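PDB 1O4S: aspartate aminotransferase from Thermotoga maritima, which catalyses the reversible, pyridoxal-phosphate-dependent transfer of an amino group between L-aspartate and 2-oxoglutarate, giving oxaloacetate and L-glutamate. Local coordinates for residues P162-V167 with V200-K205; T226-V231 with D236-I241; R343-E346 with V350-V353; V364-A369 with E377-I382. All coordinates share one frame; numbering follows the deposited sequence.

Contact 1: residues P162-V167 with V200-K205; sequences PSLEEV and VRLAKK
The backbones come nearest at Leu164 and Leu202, whose CA atoms stand 8.9 Å apart, so only side chains bridge the gap between the first turn of helix 164-170 and the second half of helix 193-206. The bridge is small and wholly apolar, and one methyl carries it. Leu202 CD1 lies 4.1 Å from Leu164 CD1 and 4.0 Å from Val167 CG1, touching residues that sit one turn apart on the partner helix. Leu164 reaches it with CG opposite the backbone N (chi1 -175°), its branch sliding past Leu202 in the opposite direction; Val167 comes in at a slant with CG1. Both are ordinary van der Waals contacts, and little surface is buried. Just ahead of Leu164, Ser163 sits at the N-cap and starts the turn that carries Leu164 and Val167: its OG accepts from Glu166 N at 3.2 Å and donates to Glu165 OE1 at 2.6 Å, arriving from above that carboxylate plane. Beneath, Val167 also rests on Phe131 of strand 127-132, and Leu202 on Phe208. The arrangement is that of two connecting helices laid side by side on the seven-stranded sheet of the large domain, the alpha/beta core of fold-type I pyridoxal-phosphate enzymes: helix 164-170 leads into strand 175-180, and helix 193-206 leads out of it to strand 209-213.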
loop_
_atom_site.group_PDB
_atom_site.type_symbol
_atom_site.label_atom_id
_atom_site.label_comp_id
_atom_site.label_asym_id
_atom_site.label_seq_id
_atom_site.Cartn_x
_atom_site.Cartn_y
_atom_site.Cartn_z
ATOM N N PRO B 162 7.070 27.864 12.737
ATOM C CA PRO B 162 5.645 28.128 12.902
ATOM C C PRO B 162 5.351 28.877 14.201
ATOM O O PRO B 162 6.058 28.737 15.214
ATOM C CB PRO B 162 5.031 26.742 12.911
ATOM C CG PRO B 162 6.129 25.817 13.233
ATOM C CD PRO B 162 7.391 26.437 12.880
ATOM N N SER B 163 4.304 29.691 14.138
ATOM C CA SER B 163 3.882 30.529 15.239
ATOM C C SER B 163 2.767 29.808 16.004
ATOM O O SER B 163 1.699 29.541 15.458
ATOM C CB SER B 163 3.427 31.875 14.695
ATOM O OG SER B 163 2.764 32.610 15.698
ATOM N N LEU B 164 3.048 29.461 17.253
ATOM C CA LEU B 164 2.122 28.707 18.090
ATOM C C LEU B 164 0.882 29.531 18.379
ATOM O O LEU B 164 -0.266 29.047 18.424
ATOM C CB LEU B 164 2.814 28.396 19.399
ATOM C CG LEU B 164 2.110 27.509 20.408
ATOM C CD1 LEU B 164 2.018 26.092 19.867
ATOM C CD2 LEU B 164 2.880 27.574 21.757
ATOM N N GLU B 165 1.173 30.802 18.590
ATOM C CA GLU B 165 0.201 31.838 18.816
ATOM C C GLU B 165 -0.825 31.806 17.662
ATOM O O GLU B 165 -2.022 31.642 17.890
ATOM C CB GLU B 165 0.972 33.186 18.930
ATOM C CG GLU B 165 2.267 33.149 19.821
ATOM C CD GLU B 165 3.569 32.533 19.195
ATOM O OE1 GLU B 165 3.933 32.801 18.027
ATOM O OE2 GLU B 165 4.291 31.796 19.905
ATOM N N GLU B 166 -0.316 31.886 16.430
ATOM C CA GLU B 166 -1.100 31.860 15.181
ATOM C C GLU B 166 -1.806 30.538 14.915
ATOM O O GLU B 166 -2.806 30.508 14.204
ATOM C CB GLU B 166 -0.170 32.228 14.004
ATOM C CG GLU B 166 -0.575 31.812 12.583
ATOM C CD GLU B 166 0.315 32.465 11.510
ATOM O OE1 GLU B 166 0.608 33.682 11.645
ATOM O OE2 GLU B 166 0.722 31.789 10.532
ATOM N N VAL B 167 -1.283 29.446 15.467
ATOM C CA VAL B 167 -1.903 28.131 15.312
ATOM C C VAL B 167 -3.171 28.027 16.161
ATOM O O VAL B 167 -4.192 27.509 15.695
ATOM C CB VAL B 167 -0.928 26.967 15.665
ATOM C CG1 VAL B 167 -1.666 25.639 15.826
ATOM C CG2 VAL B 167 0.161 26.835 14.592
ATOM N N VAL B 200 1.830 20.536 22.189
ATOM C CA VAL B 200 1.364 19.427 23.014
ATOM C C VAL B 200 0.364 19.909 24.096
ATOM O O VAL B 200 -0.562 19.181 24.444
ATOM C CB VAL B 200 2.577 18.705 23.683
ATOM C CG1 VAL B 200 2.151 17.879 24.914
ATOM C CG2 VAL B 200 3.288 17.862 22.702
ATOM N N ARG B 201 0.560 21.123 24.616
ATOM C CA ARG B 201 -0.399 21.742 25.524
ATOM C C ARG B 201 -1.696 22.032 24.789
ATOM O O ARG B 201 -2.768 21.685 25.270
ATOM C CB ARG B 201 0.141 23.053 26.135
ATOM C CG ARG B 201 1.067 22.876 27.320
ATOM C CD ARG B 201 1.347 24.187 28.117
ATOM N NE ARG B 201 2.212 25.136 27.392
ATOM C CZ ARG B 201 3.555 25.054 27.303
ATOM N NH1 ARG B 201 4.227 24.061 27.901
ATOM N NH2 ARG B 201 4.233 25.971 26.603
ATOM N N LEU B 202 -1.591 22.686 23.639
ATOM C CA LEU B 202 -2.761 22.994 22.805
ATOM C C LEU B 202 -3.599 21.774 22.446
ATOM O O LEU B 202 -4.819 21.885 22.383
ATOM C CB LEU B 202 -2.354 23.630 21.477
ATOM C CG LEU B 202 -2.268 25.137 21.303
ATOM C CD1 LEU B 202 -2.069 25.435 19.807
ATOM C CD2 LEU B 202 -3.523 25.836 21.840
ATOM N N ALA B 203 -2.942 20.639 22.193
ATOM C CA ALA B 203 -3.617 19.408 21.788
ATOM C C ALA B 203 -4.483 18.804 22.902
ATOM O O ALA B 203 -5.557 18.266 22.635
ATOM C CB ALA B 203 -2.588 18.372 21.282
ATOM N N LYS B 204 -3.988 18.859 24.137
ATOM C CA LYS B 204 -4.733 18.407 25.328
ATOM C C LYS B 204 -5.975 19.293 25.560
ATOM O O LYS B 204 -7.094 18.793 25.708
ATOM C CB LYS B 204 -3.806 18.416 26.571
ATOM C CG LYS B 204 -4.513 18.284 27.955
ATOM C CD LYS B 204 -4.221 16.963 28.714
ATOM C CE LYS B 204 -3.046 17.072 29.716
ATOM N NZ LYS B 204 -3.430 17.776 30.988
ATOM N N LYS B 205 -5.738 20.603 25.550
ATOM C CA LYS B 205 -6.749 21.657 25.753
ATOM C C LYS B 205 -7.850 21.687 24.687
ATOM O O LYS B 205 -9.038 21.669 25.007
ATOM C CB LYS B 205 -6.004 23.005 25.769
ATOM C CG LYS B 205 -6.808 24.293 25.872
ATOM C CD LYS B 205 -5.815 25.439 26.180
ATOM C CE LYS B 205 -6.244 26.812 25.643
ATOM N NZ LYS B 205 -7.062 27.577 26.604
#

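Contact 2: residues T226-V231 with D236-I241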
loop_
_atom_site.group_PDB
_atom_site.type_symbol
_atom_site.label_atom_id
_atom_site.label_comp_id
_atom_site.label_asym_id
_atom_site.label_seq_id
_atom_site.Cartn_x
_atom_site.Cartn_y
_atom_site.Cartn_z
ATOM N N THR B 226 14.552 18.335 18.556
ATOM C CA THR B 226 13.560 17.922 19.535
ATOM C C THR B 226 12.483 17.111 18.814
ATOM O O THR B 226 11.893 17.582 17.833
ATOM C CB THR B 226 12.907 19.159 20.163
ATOM O OG1 THR B 226 13.910 20.024 20.733
ATOM C CG2 THR B 226 12.032 18.762 21.321
ATOM N N SER B 227 12.226 15.912 19.321
ATOM C CA SER B 227 11.159 15.051 18.827
ATOM C C SER B 227 9.904 15.407 19.587
ATOM O O SER B 227 9.987 15.848 20.733
ATOM C CB SER B 227 11.505 13.591 19.099
ATOM O OG SER B 227 10.422 12.742 18.860
ATOM N N ILE B 228 8.747 15.202 18.971
ATOM C CA ILE B 228 7.499 15.307 19.715
ATOM C C ILE B 228 7.521 14.349 20.915
ATOM O O ILE B 228 6.874 14.605 21.926
ATOM C CB ILE B 228 6.254 15.041 18.820
ATOM C CG1 ILE B 228 4.986 15.690 19.439
ATOM C CG2 ILE B 228 6.037 13.523 18.589
ATOM C CD1 ILE B 228 5.050 17.221 19.555
ATOM N N LEU B 229 8.247 13.247 20.788
ATOM C CA LEU B 229 8.420 12.301 21.897
ATOM C C LEU B 229 9.378 12.786 23.032
ATOM O O LEU B 229 9.415 12.177 24.104
ATOM C CB LEU B 229 8.875 10.952 21.358
ATOM C CG LEU B 229 7.948 10.323 20.298
ATOM C CD1 LEU B 229 8.433 8.916 19.991
ATOM C CD2 LEU B 229 6.491 10.283 20.699
ATOM N N ASP B 230 10.138 13.856 22.778
ATOM C CA ASP B 230 10.877 14.588 23.831
ATOM C C ASP B 230 9.987 15.453 24.747
ATOM O O ASP B 230 10.316 15.675 25.915
ATOM C CB ASP B 230 11.957 15.482 23.200
ATOM C CG ASP B 230 13.196 14.688 22.716
ATOM O OD1 ASP B 230 13.737 15.028 21.645
ATOM O OD2 ASP B 230 13.700 13.739 23.352
ATOM N N VAL B 231 8.868 15.932 24.204
ATOM C CA VAL B 231 7.976 16.872 24.902
ATOM C C VAL B 231 6.579 16.312 25.252
ATOM O O VAL B 231 5.756 17.000 25.846
ATOM C CB VAL B 231 7.812 18.178 24.089
ATOM C CG1 VAL B 231 9.162 18.897 23.966
ATOM C CG2 VAL B 231 7.218 17.916 22.710
ATOM N N ASP B 236 -1.781 9.666 23.796
ATOM C CA ASP B 236 -3.239 9.896 23.685
ATOM C C ASP B 236 -3.611 10.787 22.510
ATOM O O ASP B 236 -4.641 10.575 21.843
ATOM C CB ASP B 236 -3.828 10.461 24.972
ATOM C CG ASP B 236 -4.121 9.380 25.989
ATOM O OD1 ASP B 236 -4.443 9.746 27.153
ATOM O OD2 ASP B 236 -4.062 8.145 25.703
ATOM N N ARG B 237 -2.743 11.762 22.259
ATOM C CA ARG B 237 -2.928 12.721 21.198
ATOM C C ARG B 237 -1.721 12.770 20.272
ATOM O O ARG B 237 -1.560 13.712 19.532
ATOM C CB ARG B 237 -3.219 14.085 21.822
ATOM C CG ARG B 237 -4.635 14.190 22.402
ATOM C CD ARG B 237 -4.815 15.298 23.428
ATOM N NE ARG B 237 -4.757 14.826 24.830
ATOM C CZ ARG B 237 -3.658 14.769 25.602
ATOM N NH1 ARG B 237 -2.458 15.160 25.148
ATOM N NH2 ARG B 237 -3.762 14.315 26.853
ATOM N N ILE B 238 -0.894 11.733 20.277
ATOM C CA ILE B 238 0.304 11.717 19.425
ATOM C C ILE B 238 0.263 10.575 18.438
ATOM O O ILE B 238 0.043 9.440 18.828
ATOM C CB ILE B 238 1.578 11.577 20.271
ATOM C CG1 ILE B 238 1.652 12.666 21.354
ATOM C CG2 ILE B 238 2.827 11.585 19.371
ATOM C CD1 ILE B 238 1.799 14.084 20.819
ATOM N N VAL B 239 0.512 10.887 17.168
ATOM C CA VAL B 239 0.753 9.881 16.139
ATOM C C VAL B 239 2.191 10.092 15.673
ATOM O O VAL B 239 2.506 11.116 15.083
ATOM C CB VAL B 239 -0.241 9.999 14.936
ATOM C CG1 VAL B 239 0.061 8.981 13.871
ATOM C CG2 VAL B 239 -1.691 9.844 15.413
ATOM N N TYR B 240 3.053 9.130 15.945
ATOM C CA TYR B 240 4.448 9.248 15.625
ATOM C C TYR B 240 4.745 8.440 14.366
ATOM O O TYR B 240 4.369 7.281 14.268
ATOM C CB TYR B 240 5.273 8.774 16.821
ATOM C CG TYR B 240 6.758 8.744 16.597
ATOM C CD1 TYR B 240 7.532 9.909 16.725
ATOM C CD2 TYR B 240 7.410 7.528 16.251
ATOM C CE1 TYR B 240 8.936 9.868 16.511
ATOM C CE2 TYR B 240 8.787 7.478 16.051
ATOM C CZ TYR B 240 9.551 8.646 16.172
ATOM O OH TYR B 240 10.907 8.580 15.998
ATOM N N ILE B 241 5.404 9.081 13.402
ATOM C CA ILE B 241 5.735 8.456 12.135
ATOM C C ILE B 241 7.224 8.510 11.838
ATOM O O ILE B 241 7.855 9.578 11.897
ATOM C CB ILE B 241 4.892 9.071 10.990
ATOM C CG1 ILE B 241 3.434 8.706 11.260
ATOM C CG2 ILE B 241 5.383 8.582 9.627
ATOM C CD1 ILE B 241 2.484 9.236 10.357
#
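Leu229 lays CD1 over one face of the Tyr240 ring, 3.6 Å from the ring centroid and 15° off the ring normal, a close CH-pi contact in which the two side chains meet nearly at right angles. At the ring edge, near its plane, Ile228 CG2 stands 4.3 Å from Tyr240 CD1. Ile238 crosses the same pair of helix residues: its CD1 meets Ile228 CG1 and its CG2 meets Ile228 CG2, each at 3.8 Å, with Leu229 CD2 at 4.1 Å from Ile238 CG2. In Tyr240 a chi1 of 176° carries the ring away from the backbone N and out to the short helix, and its OH is hydrogen-bonded to Asn242 ND2. With a serine in place of Tyr240, Leu229 CD1 would probably lose the ring face it packs on, and Asn242 ND2 its hydroxyl partner. One shell further out, a capping box fixes the start of helix 228-231. Leu229 N donates to Ser227 OG at 3.0 Å, while Ser227 N donates to Asp230 OD1 at 2.9 Å, almost straight at 174°. Glu214 grips the same turn through both carboxylate oxygens, OE1 to Ser227 OG and OE2 to Ile228 N. Ile91 and Tyr95 of helix 81-95 also touch Leu229. This is the helix-on-strand packing of a beta-alpha-beta crossover, here strand 209-213, helix 228-231 and strand 238-243, in the large cofactor-binding domain.

Contact 3: residues R343-E346 with V350-V353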
loop_
_atom_site.group_PDB
_atom_site.type_symbol
_atom_site.label_atom_id
_atom_site.label_comp_id
_atom_site.label_asym_id
_atom_site.label_seq_id
_atom_site.Cartn_x
_atom_site.Cartn_y
_atom_site.Cartn_z
ATOM N N ARG B 343 15.211 27.050 -16.807
ATOM C CA ARG B 343 16.320 27.688 -17.485
ATOM C C ARG B 343 17.654 27.139 -17.027
ATOM O O ARG B 343 18.547 26.936 -17.825
ATOM C CB ARG B 343 16.285 29.184 -17.217
ATOM C CG ARG B 343 15.099 29.887 -17.850
ATOM C CD ARG B 343 14.955 31.367 -17.496
ATOM N NE ARG B 343 13.575 31.800 -17.782
ATOM C CZ ARG B 343 13.169 32.474 -18.864
ATOM N NH1 ARG B 343 14.032 32.869 -19.810
ATOM N NH2 ARG B 343 11.875 32.780 -18.988
ATOM N N LEU B 344 17.784 26.922 -15.727
ATOM C CA LEU B 344 18.999 26.372 -15.154
ATOM C C LEU B 344 19.187 24.963 -15.702
ATOM O O LEU B 344 20.296 24.572 -16.058
ATOM C CB LEU B 344 18.918 26.360 -13.625
ATOM C CG LEU B 344 20.128 25.809 -12.868
ATOM C CD1 LEU B 344 21.264 26.789 -12.852
ATOM C CD2 LEU B 344 19.733 25.474 -11.464
ATOM N N LEU B 345 18.106 24.203 -15.788
ATOM C CA LEU B 345 18.180 22.898 -16.416
ATOM C C LEU B 345 18.598 22.974 -17.877
ATOM O O LEU B 345 19.511 22.280 -18.285
ATOM C CB LEU B 345 16.866 22.147 -16.294
ATOM C CG LEU B 345 16.873 20.726 -16.881
ATOM C CD1 LEU B 345 17.924 19.807 -16.198
ATOM C CD2 LEU B 345 15.493 20.113 -16.781
ATOM N N GLU B 346 17.945 23.820 -18.673
ATOM C CA GLU B 346 18.200 23.825 -20.108
ATOM C C GLU B 346 19.581 24.430 -20.420
ATOM O O GLU B 346 20.239 23.973 -21.334
ATOM C CB GLU B 346 17.044 24.488 -20.887
ATOM C CG GLU B 346 17.103 26.016 -21.018
ATOM C CD GLU B 346 15.753 26.724 -21.370
ATOM O OE1 GLU B 346 15.758 27.986 -21.451
ATOM O OE2 GLU B 346 14.689 26.051 -21.547
ATOM N N VAL B 350 21.645 21.614 -14.651
ATOM C CA VAL B 350 21.429 21.344 -13.233
ATOM C C VAL B 350 19.941 21.342 -12.939
ATOM O O VAL B 350 19.218 22.288 -13.287
ATOM C CB VAL B 350 22.118 22.383 -12.312
ATOM C CG1 VAL B 350 21.896 22.016 -10.835
ATOM C CG2 VAL B 350 23.595 22.494 -12.649
ATOM N N ALA B 351 19.503 20.274 -12.283
ATOM C CA ALA B 351 18.115 20.084 -11.895
ATOM C C ALA B 351 17.830 20.396 -10.412
ATOM O O ALA B 351 18.358 19.755 -9.504
ATOM C CB ALA B 351 17.668 18.686 -12.245
ATOM N N LEU B 352 16.968 21.398 -10.199
ATOM C CA LEU B 352 16.409 21.732 -8.889
ATOM C C LEU B 352 14.873 21.649 -8.921
ATOM O O LEU B 352 14.255 21.519 -9.976
ATOM C CB LEU B 352 16.863 23.117 -8.437
ATOM C CG LEU B 352 18.368 23.429 -8.487
ATOM C CD1 LEU B 352 18.667 24.908 -8.308
ATOM C CD2 LEU B 352 19.104 22.649 -7.459
ATOM N N VAL B 353 14.273 21.700 -7.745
ATOM C CA VAL B 353 12.837 21.592 -7.624
ATOM C C VAL B 353 12.251 22.981 -7.310
ATOM O O VAL B 353 12.636 23.593 -6.345
ATOM C CB VAL B 353 12.451 20.633 -6.508
ATOM C CG1 VAL B 353 10.946 20.438 -6.496
ATOM C CG2 VAL B 353 13.180 19.279 -6.678
#
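Leu344 and Leu345, near the end of helix 337-348, fold back on Val350, Ala351 and Leu352 of the strand that follows a very short turn, an apolar helix-to-strand contact in the small domain. The two leucines straddle the strand. On one side Leu344 CD2 comes to 4.0 Å from Val350 CB and presses on Leu352 CD1 at 3.4 Å, tighter than a usual carbon-carbon contact. Leu345 meets the strand at the next residue, its CD1 lying 4.1 Å from Ala351 CB. The first torsion of Leu344, fully extended at -180°, carries its branch out to Val350 and Leu352. Leu352 answers with CG opposite its carbonyl carbon (chi1 -51°), bringing its tip back to Leu344 although its CB does not face the helix. The backbones nearly touch as well: the CA atoms of Leu345 and Val350 are 4.8 Å apart. There Val350 O lies 3.3 Å from Leu345 N, at an angle too poor for a hydrogen bond, with a bent CA-H...O contact (124° at the hydrogen) from Leu345 CA at 3.4 Å. Around this bend, Ile382 and Phe385 of helix 372-386 pack against Leu344, and Leu36 of helix 27-38 touches Leu345. The strand itself runs between two partners, with Ala351 bonded to Ile44 and Leu46 on one side and Val353 to Arg365 of strand 363-367 on the other.

Contact 4: residues V364-A369 with E377-I382. With SO4 (sulfate ion), chain K.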
loop_
_atom_site.group_PDB
_atom_site.type_symbol
_atom_site.label_atom_id
_atom_site.label_comp_id
_atom_site.label_asym_id
_atom_site.label_seq_id
_atom_site.Cartn_x
_atom_site.Cartn_y
_atom_site.Cartn_z
ATOM N N VAL B 364 13.742 27.696 -4.317
ATOM C CA VAL B 364 14.106 26.459 -5.034
ATOM C C VAL B 364 14.703 25.467 -3.998
ATOM O O VAL B 364 15.290 25.899 -3.003
ATOM C CB VAL B 364 15.005 26.879 -6.230
ATOM C CG1 VAL B 364 16.184 26.056 -6.398
ATOM C CG2 VAL B 364 14.181 27.000 -7.519
ATOM N N ARG B 365 14.482 24.157 -4.194
ATOM C CA ARG B 365 15.029 23.117 -3.320
ATOM C C ARG B 365 16.165 22.384 -4.005
ATOM O O ARG B 365 15.997 21.845 -5.091
ATOM C CB ARG B 365 13.971 22.087 -2.911
ATOM C CG ARG B 365 14.422 21.198 -1.788
ATOM C CD ARG B 365 13.537 20.036 -1.537
ATOM N NE ARG B 365 13.709 18.979 -2.522
ATOM C CZ ARG B 365 12.998 17.862 -2.513
ATOM N NH1 ARG B 365 12.090 17.669 -1.566
ATOM N NH2 ARG B 365 13.198 16.941 -3.452
ATOM N N LEU B 366 17.313 22.394 -3.332
ATOM C CA LEU B 366 18.504 21.677 -3.733
ATOM C C LEU B 366 18.730 20.478 -2.771
ATOM O O LEU B 366 18.683 20.590 -1.547
ATOM C CB LEU B 366 19.686 22.667 -3.779
ATOM C CG LEU B 366 21.090 22.138 -4.090
ATOM C CD1 LEU B 366 21.984 23.263 -4.540
ATOM C CD2 LEU B 366 21.717 21.396 -2.878
ATOM N N SER B 367 18.928 19.303 -3.337
ATOM C CA SER B 367 19.247 18.128 -2.537
ATOM C C SER B 367 20.723 17.917 -2.589
ATOM O O SER B 367 21.346 18.065 -3.658
ATOM C CB SER B 367 18.561 16.861 -3.085
ATOM O OG SER B 367 17.172 17.071 -3.100
ATOM N N PHE B 368 21.302 17.573 -1.454
ATOM C CA PHE B 368 22.718 17.259 -1.456
ATOM C C PHE B 368 22.990 15.763 -1.166
ATOM O O PHE B 368 23.892 15.389 -0.389
ATOM C CB PHE B 368 23.520 18.229 -0.585
ATOM C CG PHE B 368 22.962 18.470 0.777
ATOM C CD1 PHE B 368 23.302 17.641 1.841
ATOM C CD2 PHE B 368 22.138 19.574 1.015
ATOM C CE1 PHE B 368 22.840 17.902 3.109
ATOM C CE2 PHE B 368 21.664 19.829 2.272
ATOM C CZ PHE B 368 22.020 18.986 3.327
ATOM N N ALA B 369 22.180 14.925 -1.811
ATOM C CA ALA B 369 22.419 13.482 -1.835
ATOM C C ALA B 369 23.248 13.178 -3.078
ATOM O O ALA B 369 22.882 12.358 -3.912
ATOM C CB ALA B 369 21.094 12.690 -1.799
ATOM N N GLU B 377 30.711 21.111 -8.846
ATOM C CA GLU B 377 30.484 21.445 -10.239
ATOM C C GLU B 377 29.119 22.113 -10.395
ATOM O O GLU B 377 29.012 23.071 -11.137
ATOM C CB GLU B 377 30.547 20.202 -11.143
ATOM C CG GLU B 377 31.361 20.413 -12.416
ATOM C CD GLU B 377 30.552 20.763 -13.650
ATOM O OE1 GLU B 377 29.756 19.868 -14.028
ATOM O OE2 GLU B 377 30.751 21.880 -14.257
ATOM N N ALA B 378 28.091 21.612 -9.704
ATOM C CA ALA B 378 26.750 22.192 -9.827
ATOM C C ALA B 378 26.736 23.605 -9.279
ATOM O O ALA B 378 26.170 24.493 -9.899
ATOM C CB ALA B 378 25.695 21.341 -9.121
ATOM N N LEU B 379 27.388 23.808 -8.135
ATOM C CA LEU B 379 27.412 25.108 -7.463
ATOM C C LEU B 379 28.195 26.137 -8.255
ATOM O O LEU B 379 27.866 27.339 -8.205
ATOM C CB LEU B 379 27.944 24.989 -6.045
ATOM C CG LEU B 379 26.885 24.394 -5.112
ATOM C CD1 LEU B 379 27.494 23.807 -3.829
ATOM C CD2 LEU B 379 25.835 25.443 -4.781
ATOM N N ASP B 380 29.201 25.648 -8.985
ATOM C CA ASP B 380 29.923 26.407 -10.015
ATOM C C ASP B 380 28.968 26.904 -11.080
ATOM O O ASP B 380 28.975 28.085 -11.428
ATOM C CB ASP B 380 30.953 25.510 -10.728
ATOM C CG ASP B 380 32.312 25.524 -10.081
ATOM O OD1 ASP B 380 33.185 24.712 -10.493
ATOM O OD2 ASP B 380 32.624 26.325 -9.177
ATOM N N ARG B 381 28.184 25.981 -11.637
ATOM C CA ARG B 381 27.283 26.305 -12.750
ATOM C C ARG B 381 26.190 27.252 -12.297
ATOM O O ARG B 381 25.828 28.177 -13.017
ATOM C CB ARG B 381 26.632 25.051 -13.313
ATOM C CG ARG B 381 27.571 24.060 -13.975
ATOM C CD ARG B 381 26.872 22.744 -14.162
ATOM N NE ARG B 381 27.678 21.724 -14.824
ATOM C CZ ARG B 381 27.172 20.634 -15.387
ATOM N NH1 ARG B 381 25.854 20.435 -15.426
ATOM N NH2 ARG B 381 27.985 19.748 -15.938
ATOM N N ILE B 382 25.681 27.005 -11.091
ATOM C CA ILE B 382 24.682 27.862 -10.480
ATOM C C ILE B 382 25.209 29.277 -10.296
ATOM O O ILE B 382 24.469 30.211 -10.514
ATOM C CB ILE B 382 24.161 27.249 -9.151
ATOM C CG1 ILE B 382 23.303 26.012 -9.449
ATOM C CG2 ILE B 382 23.323 28.279 -8.334
ATOM C CD1 ILE B 382 22.876 25.260 -8.223
HETATM S S SO4 K . 10.465 14.545 -2.579
HETATM O O1 SO4 K . 11.046 14.996 -1.306
HETATM O O2 SO4 K . 9.274 15.370 -2.813
HETATM O O3 SO4 K . 11.388 14.595 -3.736
HETATM O O4 SO4 K . 10.127 13.141 -2.412
#
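On one face strand 363-367 carries Arg365, which by similarity binds the L-aspartate substrate; on the other it joins the small-domain core, where Leu366 packs on Leu379 and Ile382 of helix 372-386. That core contact is light: Leu366 CD1 lies 4.4 Å from Leu379 CD2 and 4.3 Å from Ile382 CD1. Leu352 and Phe308 add further apolar cover, the first on Leu366, the second on Leu379. On the pocket face, Arg365 holds a sulfate, probably from the crystallisation liquor, in a fork of two bonds: NH1 to O1 at 2.9 Å (161°) and NH2 to O3 at 3.0 Å (168°). The sulfur lies in the guanidinium plane, at its edge. A bend at chi3 (76°) turns the otherwise extended arginine chain toward the anion. Asn185 joins in, OD1 accepting from Arg365 NH1 and ND2 bonding the sulfate. With a leucine in place of Arg365, the anion would probably lose both prongs of its anchor and Asn185 OD1 its donor. Farther off, the helix pairs Arg381 NH2 with Glu377 OE1 at 2.6 Å, while Arg381 NE donates to Glu377 OE2 at 3.1 Å. Two oxygens gripped by a single guanidinium edge are what a carboxylate would also offer, consistent with the role of Arg365 in binding L-aspartate inferred from relatives, where this arginine takes the substrate's alpha-carboxylate.

In the fold
Contacts 1 and 2 belong to the large domain and contacts 3 and 4 to the small one; contacts 2 and 3 lie on opposite sides of the chain's centre, their own centres about 37 Å apart. Contacts 1 and 2 touch where Val200 packs on Ile228, whereas contacts 3 and 4 reach neighbouring strands of one sheet, 350-354 and 363-367. All four are chiefly buried and apolar where their segments meet, though Leu164 in contact 1 is partly exposed. Contact 2 adds an aromatic face, contact 3 near-touching backbones. Contact 4 alone combines such packing with a bound anion, because its strand also carries Arg365, the probable substrate anchor.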